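Local structure of geranyltranstransferase (Staphylococcus aureus, 1RTR) at residues A[171-182]-A[208-216]; A[258-269]-A[281-289]. The protein synthesises farnesyl pyrophosphate, a precursor in isoprenoid biosynthesis, by prenyl transfer, and is the kind of enzyme that bisphosphonates inhibit. One frame throughout, in Å; residues are numbered along the deposited sequence.

Contact 1 of 2, residues A[171-182]-A[208-216]; sequences EMIHKTKTGALL and YHLGMMFQI
Q215 lays its CG over one face of the H174 imidazole, 3.8 Å from the ring centroid and 24° off the ring normal, a CH-pi contact. The Q215 chain bends at chi2, and its amide lies nearly parallel to the imidazole plane, 22° apart, while the two side chains cross at about a right angle; the bend brings NE2 to 3.8 Å from T178 OG1, too long for a hydrogen bond. T178 presents CG2 to a face of the F214 ring, while L182 CD1 rests 3.7 Å from G211 CA. M212 is bent at chi2 and chi3; its SD thereby lies 4.1 Å from K175 CB and its CE 4.0 Å from E171 CG. A water links E171 OE2 to Y208 OH.

Behind this shell lies the backbone: H174 O accepts from both T178 N and G179 N where one helix gives way to the next, and G179 CA comes within 4.8 Å of G211 CA, an approach that relies above all on G211 having no side chain on that side. T178 falls in what looks like the family's lysine-threonine motif, and 208-216 runs into an aspartate-rich DDxxD sequence, consistent with a place near the catalytic cavity.

Helices 167-177 and 197-227 cross at 115° in their local segments. Helix 45-56 packs on L182 and F214, helix 245-270 on M212, and helix 279-289 on L210 and M213.

Contact 2 of 2, residues A[258-269]-A[281-289]; sequences LTYHRDAAVDEL and LLEIVDLFY
An antiparallel helical hairpin forms this contact: helices 245-270 and 279-289, the last two of the all-helical prenyl synthase fold, run back along each other at 176° with local axes 10.1 Å apart. V285 is the knob, set into a hole made by R262, A265, V266 and L269. With its CG1 anti to the backbone N (chi1 177°), V285 turns that methyl to V266 CG2 and the other, CG2, to A265 CB at 4.1 Å. L269 extends the apolar seam toward the start of 281-289: its CD2 meets L281 CB at 3.7 Å, whereas its CD1 lies against the backbone and CB of L282. V266 CG2 also touches L282 CD2.

At the other end of the seam the chemistry turns polar. R262 runs over one face of the Y289 ring, CG standing 3.6 Å from the ring centroid in a CH-pi contact. Beyond it the guanidinium bends over the same ring, CZ 4.8 Å from the centroid and the planes only 21° apart, a cation-pi arrangement. Both acidic partners meet the guanidinium at its edge: NH2 forms a salt bridge across the hairpin with D286 OD2 at 3.1 Å, and NE donates within its own helix to D263 OD2. This three-residue network holds the guanidinium at two sites and so should limit its rotation over the ring.

L258 CG packs against Y289 CE1, and the phenol tip is fixed from the ring edge. There Y289 OH and T259 OG1 share a 2.7 Å hydrogen bond, and T259 OG1 is bonded to E255 O as well.

Contact 1 lies deeper, its centre about 9 Å from the centre of the chain against about 17 Å for contact 2, though each is partly buried. They use different helices but abut, their centres about 13 Å apart: H209 ND1 and H261 ND1, 3.0 Å apart, form a probable hydrogen bond, and the F214 and F288 rings meet edge-to-face. Contact 1 is a steep crossing of helices with no direct hydrogen bond between segments, relying on glycine proximity, thioether and ring packing. Contact 2 is a near-antiparallel hairpin whose apolar knob is flanked by a charged and hydroxylated border. The second subunit reaches M172 and T176 of contact 1, but touches neither segment of contact 2.

Contact 1 of 2, residues A[171-182]-A[208-216]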
# COMPACT_ATOMS: atom_id res chain seq x y z
N GLU A 171 0.04 -13.18 -21.87
CA GLU A 171 0.66 -11.88 -22.03
C GLU A 171 0.05 -10.84 -21.11
O GLU A 171 0.77 -9.99 -20.58
CB GLU A 171 0.58 -11.42 -23.48
CG GLU A 171 1.59 -12.13 -24.37
CD GLU A 171 1.38 -11.79 -25.82
OE1 GLU A 171 0.20 -11.73 -26.26
OE2 GLU A 171 2.39 -11.57 -26.52
N MET A 172 -1.27 -10.91 -20.92
CA MET A 172 -1.98 -10.09 -19.95
C MET A 172 -1.38 -10.28 -18.55
O MET A 172 -1.13 -9.30 -17.85
CB MET A 172 -3.49 -10.39 -19.96
CG MET A 172 -4.35 -9.48 -19.07
SD MET A 172 -4.18 -7.71 -19.49
CE MET A 172 -5.45 -7.58 -20.80
N ILE A 173 -1.13 -11.53 -18.16
CA ILE A 173 -0.55 -11.81 -16.85
C ILE A 173 0.82 -11.16 -16.70
O ILE A 173 1.07 -10.50 -15.69
CB ILE A 173 -0.46 -13.33 -16.57
CG1 ILE A 173 -1.85 -13.94 -16.41
CG2 ILE A 173 0.38 -13.62 -15.33
CD1 ILE A 173 -1.86 -15.45 -16.59
N HIS A 174 1.70 -11.31 -17.68
CA HIS A 174 3.08 -10.85 -17.54
C HIS A 174 3.21 -9.34 -17.65
O HIS A 174 4.05 -8.73 -16.98
CB HIS A 174 4.01 -11.56 -18.53
CG HIS A 174 4.21 -13.01 -18.23
ND1 HIS A 174 4.19 -13.99 -19.21
CD2 HIS A 174 4.42 -13.66 -17.06
CE1 HIS A 174 4.38 -15.17 -18.65
NE2 HIS A 174 4.53 -15.00 -17.35
N LYS A 175 2.38 -8.75 -18.50
CA LYS A 175 2.33 -7.31 -18.67
C LYS A 175 1.92 -6.59 -17.38
O LYS A 175 2.46 -5.55 -17.06
CB LYS A 175 1.35 -6.99 -19.80
CG LYS A 175 0.96 -5.55 -19.95
CD LYS A 175 -0.45 -5.47 -20.51
CE LYS A 175 -0.77 -4.12 -21.17
NZ LYS A 175 0.37 -3.15 -21.23
N THR A 176 0.97 -7.15 -16.64
CA THR A 176 0.48 -6.50 -15.44
C THR A 176 1.29 -6.94 -14.22
O THR A 176 1.76 -6.10 -13.46
CB THR A 176 -1.01 -6.78 -15.21
OG1 THR A 176 -1.22 -8.20 -15.23
CG2 THR A 176 -1.87 -6.25 -16.35
N LYS A 177 1.44 -8.25 -14.04
CA LYS A 177 2.20 -8.77 -12.93
C LYS A 177 3.66 -8.34 -12.92
O LYS A 177 4.19 -8.03 -11.86
CB LYS A 177 2.11 -10.29 -12.86
CG LYS A 177 3.02 -10.91 -11.82
CD LYS A 177 2.49 -12.24 -11.39
CE LYS A 177 3.53 -13.32 -11.51
NZ LYS A 177 3.78 -13.91 -10.18
N THR A 178 4.31 -8.34 -14.09
CA THR A 178 5.75 -8.06 -14.17
C THR A 178 6.05 -6.70 -14.80
O THR A 178 6.86 -5.94 -14.27
CB THR A 178 6.47 -9.20 -14.96
OG1 THR A 178 6.36 -10.43 -14.23
CG2 THR A 178 7.96 -8.99 -15.02
N GLY A 179 5.38 -6.37 -15.90
CA GLY A 179 5.72 -5.19 -16.66
C GLY A 179 5.36 -3.84 -16.06
O GLY A 179 5.97 -2.82 -16.40
N ALA A 180 4.36 -3.80 -15.19
CA ALA A 180 3.88 -2.50 -14.72
C ALA A 180 4.92 -1.80 -13.83
O ALA A 180 5.11 -0.58 -13.93
CB ALA A 180 2.52 -2.63 -14.04
N LEU A 181 5.62 -2.57 -12.99
CA LEU A 181 6.75 -2.04 -12.21
C LEU A 181 7.88 -1.55 -13.11
O LEU A 181 8.44 -0.45 -12.88
CB LEU A 181 7.27 -3.07 -11.22
CG LEU A 181 6.35 -3.47 -10.05
CD1 LEU A 181 7.16 -4.16 -8.97
CD2 LEU A 181 5.61 -2.27 -9.48
N LEU A 182 8.21 -2.35 -14.14
CA LEU A 182 9.25 -1.95 -15.08
C LEU A 182 8.90 -0.63 -15.75
O LEU A 182 9.73 0.28 -15.82
CB LEU A 182 9.54 -3.06 -16.12
CG LEU A 182 10.32 -4.23 -15.52
CD1 LEU A 182 10.46 -5.35 -16.50
CD2 LEU A 182 11.69 -3.81 -15.01
N TYR A 208 7.57 -1.23 -22.12
CA TYR A 208 6.66 -2.34 -22.39
C TYR A 208 7.38 -3.53 -23.04
O TYR A 208 7.27 -4.66 -22.55
CB TYR A 208 5.48 -1.91 -23.26
CG TYR A 208 4.72 -3.09 -23.80
CD1 TYR A 208 4.93 -3.54 -25.11
CD2 TYR A 208 3.80 -3.77 -23.01
CE1 TYR A 208 4.24 -4.63 -25.62
CE2 TYR A 208 3.10 -4.88 -23.50
CZ TYR A 208 3.32 -5.30 -24.81
OH TYR A 208 2.64 -6.38 -25.32
N HIS A 209 8.12 -3.27 -24.12
CA HIS A 209 8.82 -4.35 -24.82
C HIS A 209 9.91 -4.96 -23.97
O HIS A 209 10.07 -6.19 -23.92
CB HIS A 209 9.38 -3.87 -26.17
CG HIS A 209 8.31 -3.54 -27.16
ND1 HIS A 209 7.44 -4.49 -27.65
CD2 HIS A 209 7.94 -2.37 -27.72
CE1 HIS A 209 6.58 -3.91 -28.48
NE2 HIS A 209 6.87 -2.62 -28.54
N LEU A 210 10.65 -4.10 -23.27
CA LEU A 210 11.67 -4.59 -22.34
C LEU A 210 11.05 -5.54 -21.32
O LEU A 210 11.64 -6.58 -20.99
CB LEU A 210 12.36 -3.42 -21.63
CG LEU A 210 13.45 -3.80 -20.62
CD1 LEU A 210 14.69 -4.28 -21.38
CD2 LEU A 210 13.78 -2.62 -19.72
N GLY A 211 9.86 -5.20 -20.84
CA GLY A 211 9.15 -6.02 -19.87
C GLY A 211 8.75 -7.39 -20.39
O GLY A 211 8.90 -8.39 -19.68
N MET A 212 8.23 -7.43 -21.61
CA MET A 212 7.85 -8.70 -22.23
C MET A 212 9.08 -9.60 -22.48
O MET A 212 8.99 -10.82 -22.34
CB MET A 212 7.02 -8.48 -23.50
CG MET A 212 5.71 -7.66 -23.29
SD MET A 212 4.57 -8.22 -21.93
CE MET A 212 4.23 -9.86 -22.42
N MET A 213 10.23 -9.00 -22.81
CA MET A 213 11.48 -9.77 -22.95
C MET A 213 11.74 -10.65 -21.74
O MET A 213 12.07 -11.83 -21.87
CB MET A 213 12.69 -8.87 -23.18
CG MET A 213 12.68 -8.09 -24.49
SD MET A 213 14.15 -7.10 -24.70
CE MET A 213 15.35 -8.43 -24.69
N PHE A 214 11.56 -10.06 -20.56
CA PHE A 214 11.92 -10.65 -19.27
C PHE A 214 11.48 -12.11 -19.10
O PHE A 214 12.29 -12.99 -18.81
CB PHE A 214 11.31 -9.76 -18.16
CG PHE A 214 11.86 -10.01 -16.78
CD1 PHE A 214 12.44 -8.97 -16.07
CD2 PHE A 214 11.76 -11.27 -16.18
CE1 PHE A 214 12.94 -9.18 -14.77
CE2 PHE A 214 12.26 -11.50 -14.89
CZ PHE A 214 12.85 -10.45 -14.18
N GLN A 215 10.19 -12.36 -19.28
CA GLN A 215 9.62 -13.66 -18.97
C GLN A 215 9.85 -14.67 -20.08
O GLN A 215 9.99 -15.88 -19.82
CB GLN A 215 8.12 -13.53 -18.64
CG GLN A 215 7.84 -12.90 -17.26
CD GLN A 215 8.45 -13.69 -16.10
OE1 GLN A 215 8.44 -14.94 -16.11
NE2 GLN A 215 8.98 -12.98 -15.11
N ILE A 216 9.89 -14.18 -21.32
CA ILE A 216 10.21 -15.02 -22.47
C ILE A 216 11.58 -15.64 -22.28
O ILE A 216 11.73 -16.86 -22.36
CB ILE A 216 10.14 -14.24 -23.79
CG1 ILE A 216 8.74 -13.67 -24.01
CG2 ILE A 216 10.52 -15.15 -24.95
CD1 ILE A 216 8.63 -12.69 -25.16
O HOH W 1 3.21 -8.89 -27.28

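Contact 2 of 2, residues A[258-269]-A[281-289]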
# COMPACT_ATOMS: atom_id res chain seq x y z
N LEU A 258 10.80 -13.29 -28.37
CA LEU A 258 11.89 -12.60 -27.71
C LEU A 258 12.52 -11.60 -28.65
O LEU A 258 12.59 -10.40 -28.33
CB LEU A 258 12.94 -13.59 -27.21
CG LEU A 258 14.10 -13.06 -26.36
CD1 LEU A 258 13.70 -11.91 -25.41
CD2 LEU A 258 14.72 -14.19 -25.57
N THR A 259 12.96 -12.07 -29.81
CA THR A 259 13.66 -11.23 -30.78
C THR A 259 12.80 -10.06 -31.22
O THR A 259 13.30 -8.96 -31.37
CB THR A 259 14.13 -12.08 -31.99
OG1 THR A 259 15.11 -13.03 -31.55
CG2 THR A 259 14.88 -11.24 -33.02
N TYR A 260 11.51 -10.31 -31.42
CA TYR A 260 10.58 -9.25 -31.80
C TYR A 260 10.52 -8.11 -30.74
O TYR A 260 10.52 -6.93 -31.08
CB TYR A 260 9.19 -9.82 -32.06
CG TYR A 260 8.10 -8.78 -31.91
CD1 TYR A 260 7.90 -7.81 -32.89
CD2 TYR A 260 7.32 -8.74 -30.76
CE1 TYR A 260 6.92 -6.84 -32.74
CE2 TYR A 260 6.34 -7.76 -30.60
CZ TYR A 260 6.15 -6.82 -31.59
OH TYR A 260 5.18 -5.86 -31.44
N HIS A 261 10.47 -8.48 -29.47
CA HIS A 261 10.47 -7.50 -28.39
C HIS A 261 11.82 -6.78 -28.26
O HIS A 261 11.87 -5.55 -28.11
CB HIS A 261 10.05 -8.16 -27.08
CG HIS A 261 8.59 -8.46 -27.01
ND1 HIS A 261 7.63 -7.50 -27.21
CD2 HIS A 261 7.93 -9.62 -26.81
CE1 HIS A 261 6.44 -8.05 -27.12
NE2 HIS A 261 6.59 -9.34 -26.88
N ARG A 262 12.90 -7.57 -28.33
CA ARG A 262 14.27 -7.06 -28.42
C ARG A 262 14.34 -5.99 -29.51
O ARG A 262 14.80 -4.89 -29.26
CB ARG A 262 15.24 -8.21 -28.73
CG ARG A 262 16.74 -7.88 -28.80
CD ARG A 262 17.12 -6.82 -29.83
NE ARG A 262 17.97 -7.31 -30.93
CZ ARG A 262 19.28 -7.52 -30.84
NH1 ARG A 262 19.95 -7.93 -31.90
NH2 ARG A 262 19.92 -7.33 -29.69
N ASP A 263 13.84 -6.32 -30.69
CA ASP A 263 13.94 -5.42 -31.83
C ASP A 263 13.10 -4.17 -31.65
O ASP A 263 13.51 -3.09 -32.05
CB ASP A 263 13.55 -6.13 -33.13
CG ASP A 263 14.62 -7.10 -33.60
OD1 ASP A 263 14.36 -7.85 -34.57
OD2 ASP A 263 15.75 -7.19 -33.07
N ALA A 264 11.92 -4.33 -31.07
CA ALA A 264 11.01 -3.19 -30.86
C ALA A 264 11.53 -2.26 -29.76
O ALA A 264 11.36 -1.05 -29.85
CB ALA A 264 9.59 -3.68 -30.57
N ALA A 265 12.17 -2.85 -28.75
CA ALA A 265 12.84 -2.09 -27.69
C ALA A 265 13.96 -1.25 -28.30
O ALA A 265 13.92 -0.01 -28.22
CB ALA A 265 13.39 -3.02 -26.62
N VAL A 266 14.94 -1.93 -28.91
CA VAL A 266 16.08 -1.31 -29.61
C VAL A 266 15.61 -0.27 -30.63
O VAL A 266 16.20 0.80 -30.73
CB VAL A 266 16.98 -2.38 -30.29
CG1 VAL A 266 18.06 -1.75 -31.18
CG2 VAL A 266 17.63 -3.27 -29.26
N ASP A 267 14.55 -0.58 -31.36
CA ASP A 267 13.96 0.35 -32.31
C ASP A 267 13.60 1.63 -31.57
O ASP A 267 14.04 2.70 -31.95
CB ASP A 267 12.71 -0.25 -32.96
CG ASP A 267 12.34 0.42 -34.27
OD1 ASP A 267 11.26 0.11 -34.83
OD2 ASP A 267 13.06 1.27 -34.83
N GLU A 268 12.85 1.49 -30.48
CA GLU A 268 12.30 2.63 -29.73
C GLU A 268 13.36 3.60 -29.18
O GLU A 268 13.18 4.82 -29.22
CB GLU A 268 11.37 2.14 -28.61
CG GLU A 268 9.96 1.82 -29.09
CD GLU A 268 9.24 3.01 -29.70
OE1 GLU A 268 8.14 2.81 -30.29
OE2 GLU A 268 9.77 4.15 -29.60
N LEU A 269 14.46 3.04 -28.69
CA LEU A 269 15.61 3.82 -28.29
C LEU A 269 16.18 4.69 -29.42
O LEU A 269 16.46 5.87 -29.19
CB LEU A 269 16.70 2.93 -27.69
CG LEU A 269 16.31 2.24 -26.37
CD1 LEU A 269 17.43 1.35 -25.89
CD2 LEU A 269 15.91 3.24 -25.29
N LEU A 281 20.26 2.17 -21.40
CA LEU A 281 19.01 1.50 -21.71
C LEU A 281 19.27 0.35 -22.68
O LEU A 281 18.89 -0.80 -22.41
CB LEU A 281 18.02 2.52 -22.29
CG LEU A 281 17.08 3.33 -21.38
CD1 LEU A 281 17.49 3.35 -19.91
CD2 LEU A 281 16.94 4.74 -21.90
N LEU A 282 19.97 0.65 -23.77
CA LEU A 282 20.37 -0.33 -24.78
C LEU A 282 21.16 -1.47 -24.16
O LEU A 282 21.00 -2.62 -24.56
CB LEU A 282 21.18 0.35 -25.89
CG LEU A 282 21.41 -0.30 -27.27
CD1 LEU A 282 22.80 -0.95 -27.34
CD2 LEU A 282 20.33 -1.32 -27.66
N GLU A 283 21.99 -1.15 -23.17
CA GLU A 283 22.74 -2.19 -22.46
C GLU A 283 21.84 -3.12 -21.65
O GLU A 283 22.12 -4.32 -21.55
CB GLU A 283 23.80 -1.56 -21.57
CG GLU A 283 25.21 -2.11 -21.74
CD GLU A 283 26.28 -1.09 -21.36
OE1 GLU A 283 27.12 -0.75 -22.23
OE2 GLU A 283 26.26 -0.62 -20.20
N ILE A 284 20.77 -2.57 -21.07
CA ILE A 284 19.81 -3.38 -20.30
C ILE A 284 19.02 -4.31 -21.22
O ILE A 284 18.79 -5.47 -20.87
CB ILE A 284 18.89 -2.49 -19.42
CG1 ILE A 284 19.56 -2.19 -18.09
CG2 ILE A 284 17.52 -3.16 -19.14
CD1 ILE A 284 19.44 -0.75 -17.69
N VAL A 285 18.63 -3.81 -22.39
CA VAL A 285 18.00 -4.63 -23.43
C VAL A 285 18.84 -5.87 -23.72
O VAL A 285 18.32 -6.98 -23.79
CB VAL A 285 17.80 -3.87 -24.76
CG1 VAL A 285 17.22 -4.80 -25.83
CG2 VAL A 285 16.91 -2.67 -24.57
N ASP A 286 20.15 -5.67 -23.88
CA ASP A 286 21.04 -6.78 -24.20
C ASP A 286 21.24 -7.76 -23.05
O ASP A 286 21.46 -8.95 -23.28
CB ASP A 286 22.38 -6.28 -24.79
CG ASP A 286 22.29 -5.98 -26.30
OD1 ASP A 286 23.07 -5.14 -26.77
OD2 ASP A 286 21.47 -6.53 -27.09
N LEU A 287 21.13 -7.28 -21.82
CA LEU A 287 21.19 -8.16 -20.65
C LEU A 287 19.94 -9.03 -20.55
O LEU A 287 20.03 -10.21 -20.21
CB LEU A 287 21.42 -7.35 -19.36
CG LEU A 287 22.64 -7.81 -18.55
CD1 LEU A 287 23.71 -6.72 -18.40
CD2 LEU A 287 22.23 -8.37 -17.19
N PHE A 288 18.79 -8.44 -20.86
CA PHE A 288 17.52 -9.17 -20.92
C PHE A 288 17.53 -10.16 -22.09
O PHE A 288 16.91 -11.23 -22.01
CB PHE A 288 16.35 -8.19 -21.11
CG PHE A 288 15.83 -7.57 -19.83
CD1 PHE A 288 14.46 -7.32 -19.68
CD2 PHE A 288 16.69 -7.22 -18.78
CE1 PHE A 288 13.96 -6.75 -18.51
CE2 PHE A 288 16.19 -6.65 -17.61
CZ PHE A 288 14.82 -6.41 -17.48
N TYR A 289 18.23 -9.80 -23.16
CA TYR A 289 18.30 -10.64 -24.36
C TYR A 289 19.28 -11.81 -24.24
O TYR A 289 18.96 -12.93 -24.65
CB TYR A 289 18.64 -9.81 -25.59
CG TYR A 289 18.35 -10.53 -26.89
CD1 TYR A 289 17.05 -10.90 -27.23
CD2 TYR A 289 19.37 -10.86 -27.77
CE1 TYR A 289 16.77 -11.57 -28.42
CE2 TYR A 289 19.11 -11.52 -28.96
CZ TYR A 289 17.81 -11.87 -29.28
OH TYR A 289 17.55 -12.52 -30.46